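PDB 3KTB: arsenical resistance operon trans-acting repressor from Bacteroides vulgatus, which probably binds DNA as an ArsD-family transcriptional repressor of an arsenical resistance operon. Local coordinates for residues K5-F10 with K95-W100. Residues are numbered along the deposited sequence; the frame is centred on the assembly and turned at random.
Sequences KKIEIF and KQMSEW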
loop_
_atom_site.group_PDB
_atom_site.type_symbol
_atom_site.label_atom_id
_atom_site.label_comp_id
_atom_site.label_asym_id
_atom_site.label_seq_id
_atom_site.Cartn_x
_atom_site.Cartn_y
_atom_site.Cartn_z
ATOM N N LYS A 5 24.722 18.764 12.724
ATOM C CA LYS A 5 23.660 17.896 13.215
ATOM C C LYS A 5 22.327 18.322 12.596
ATOM O O LYS A 5 22.128 19.502 12.320
ATOM C CB LYS A 5 23.609 18.000 14.732
ATOM C CG LYS A 5 24.960 17.670 15.369
ATOM C CD LYS A 5 24.986 18.031 16.844
ATOM C CE LYS A 5 26.141 17.345 17.580
ATOM N NZ LYS A 5 25.971 15.868 17.659
ATOM N N LYS A 6 21.429 17.373 12.349
ATOM C CA LYS A 6 20.133 17.735 11.800
ATOM C C LYS A 6 19.280 18.328 12.922
ATOM O O LYS A 6 19.248 17.797 14.032
ATOM C CB LYS A 6 19.436 16.541 11.120
ATOM C CG LYS A 6 17.996 16.845 10.616
ATOM C CD LYS A 6 17.357 15.650 9.872
ATOM C CE LYS A 6 15.855 15.456 10.186
ATOM N NZ LYS A 6 14.936 16.388 9.472
ATOM N N ILE A 7 18.629 19.453 12.637
ATOM C CA ILE A 7 17.741 20.079 13.605
ATOM C C ILE A 7 16.345 20.183 13.012
ATOM O O ILE A 7 16.167 20.682 11.894
ATOM C CB ILE A 7 18.224 21.477 14.016
ATOM C CG1 ILE A 7 19.708 21.438 14.419
ATOM C CG2 ILE A 7 17.367 22.006 15.161
ATOM C CD1 ILE A 7 20.395 22.775 14.351
ATOM N N GLU A 8 15.370 19.693 13.769
ATOM C CA GLU A 8 13.965 19.743 13.389
ATOM C C GLU A 8 13.181 20.248 14.594
ATOM O O GLU A 8 13.325 19.724 15.692
ATOM C CB GLU A 8 13.474 18.348 13.018
ATOM C CG GLU A 8 12.259 18.337 12.122
ATOM C CD GLU A 8 11.802 16.919 11.820
ATOM O OE1 GLU A 8 10.664 16.752 11.328
ATOM O OE2 GLU A 8 12.581 15.969 12.085
ATOM N N ILE A 9 12.361 21.270 14.386
ATOM C CA ILE A 9 11.665 21.930 15.479
ATOM C C ILE A 9 10.150 21.747 15.338
ATOM O O ILE A 9 9.570 22.045 14.284
ATOM C CB ILE A 9 11.992 23.441 15.510
ATOM C CG1 ILE A 9 13.443 23.667 15.938
ATOM C CG2 ILE A 9 11.038 24.175 16.438
ATOM C CD1 ILE A 9 13.921 25.091 15.750
ATOM N N PHE A 10 9.519 21.263 16.402
ATOM C CA PHE A 10 8.065 21.077 16.427
ATOM C C PHE A 10 7.423 22.185 17.236
ATOM O O PHE A 10 7.491 22.187 18.463
ATOM C CB PHE A 10 7.729 19.689 16.977
ATOM C CG PHE A 10 8.207 18.583 16.087
ATOM C CD1 PHE A 10 7.307 17.830 15.343
ATOM C CD2 PHE A 10 9.568 18.347 15.934
ATOM C CE1 PHE A 10 7.748 16.839 14.485
ATOM C CE2 PHE A 10 10.020 17.356 15.085
ATOM C CZ PHE A 10 9.106 16.598 14.358
ATOM N N LYS A 95 23.337 29.866 21.305
ATOM C CA LYS A 95 24.564 29.131 21.598
ATOM C C LYS A 95 24.479 27.683 21.093
ATOM O O LYS A 95 25.364 27.222 20.362
ATOM C CB LYS A 95 24.880 29.151 23.103
ATOM C CG LYS A 95 26.155 28.386 23.475
ATOM C CD LYS A 95 26.567 28.612 24.934
ATOM C CE LYS A 95 27.865 27.864 25.276
ATOM N NZ LYS A 95 28.402 28.214 26.634
ATOM N N GLN A 96 23.412 26.980 21.472
ATOM C CA GLN A 96 23.173 25.613 20.990
ATOM C C GLN A 96 23.071 25.502 19.458
ATOM O O GLN A 96 23.745 24.656 18.849
ATOM C CB GLN A 96 21.907 25.033 21.617
ATOM C CG GLN A 96 21.932 24.978 23.114
ATOM C CD GLN A 96 20.618 24.485 23.683
ATOM O OE1 GLN A 96 19.576 25.122 23.515
ATOM N NE2 GLN A 96 20.658 23.343 24.361
HETATM N N MSE A 97 22.221 26.331 18.840
HETATM C CA MSE A 97 22.071 26.282 17.383
HETATM C C MSE A 97 23.447 26.450 16.762
HETATM O O MSE A 97 23.829 25.738 15.826
HETATM C CB MSE A 97 21.123 27.374 16.876
HETATM C CG MSE A 97 19.704 27.282 17.437
HETATM SE SE MSE A 97 18.803 25.673 16.770
HETATM C CE MSE A 97 18.559 26.281 14.899
ATOM N N SER A 98 24.201 27.392 17.317
ATOM C CA SER A 98 25.534 27.704 16.836
ATOM C C SER A 98 26.451 26.484 17.000
ATOM O O SER A 98 27.295 26.196 16.132
ATOM C CB SER A 98 26.070 28.910 17.611
ATOM O OG SER A 98 27.175 29.502 16.947
ATOM N N GLU A 99 26.271 25.756 18.103
ATOM C CA GLU A 99 27.097 24.587 18.373
ATOM C C GLU A 99 26.697 23.413 17.486
ATOM O O GLU A 99 27.557 22.723 16.943
ATOM C CB GLU A 99 27.067 24.205 19.863
ATOM C CG GLU A 99 28.093 24.965 20.723
ATOM C CD GLU A 99 27.717 25.045 22.218
ATOM O OE1 GLU A 99 28.506 25.623 23.003
ATOM O OE2 GLU A 99 26.635 24.544 22.611
ATOM N N TRP A 100 25.396 23.201 17.318
ATOM C CA TRP A 100 24.913 22.055 16.544
ATOM C C TRP A 100 25.194 22.198 15.059
ATOM O O TRP A 100 25.143 21.227 14.294
ATOM C CB TRP A 100 23.415 21.902 16.712
ATOM C CG TRP A 100 23.030 21.525 18.061
ATOM C CD1 TRP A 100 23.778 20.815 18.965
ATOM C CD2 TRP A 100 21.781 21.808 18.691
ATOM N NE1 TRP A 100 23.062 20.643 20.123
ATOM C CE2 TRP A 100 21.833 21.242 19.987
ATOM C CE3 TRP A 100 20.623 22.483 18.289
ATOM C CZ2 TRP A 100 20.767 21.334 20.886
ATOM C CZ3 TRP A 100 19.569 22.576 19.177
ATOM C CH2 TRP A 100 19.652 21.999 20.469
#
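The indole of Trp100 is approached at its edge, near the ring plane, by Ile7, whose CD1 lies 4.0 Å from CE3; obliquely, the aliphatic chain of Lys5 brings CD to 3.7 Å from CD1 of the indole. Over the rim of one face lies Gln96 O of the preceding turn, 3.2 Å above the plane. The side chains of Lys5 and Ile7 both cross that of Trp100 at about a right angle. With CG1 of Ile7 anti to its carbonyl carbon (chi1 -50°), CD1 projects to the helix, also meeting Trp100 CB at 3.9 Å. A C-terminal helix laid against the sheet is familiar from the thioredoxin fold, to whose clan this ArsD family belongs; here helix 94-101 follows strand 84-87 and packs against the start of strand 7-11, an inner strand of the mixed sheet. Selenomethionine Met97, folded back at chi2 and chi3, places CE 4.0 Å from Ile7 CD1 and also touches Val35 and Leu39, linking helix 27-41 to the same apolar layer. Where the strand's lead-in passes the last turn of the helix, Lys5 N donates to Trp100 O at 3.0 Å, almost straight at 163°, giving this helix carbonyl a partner from the opposite end of the chain.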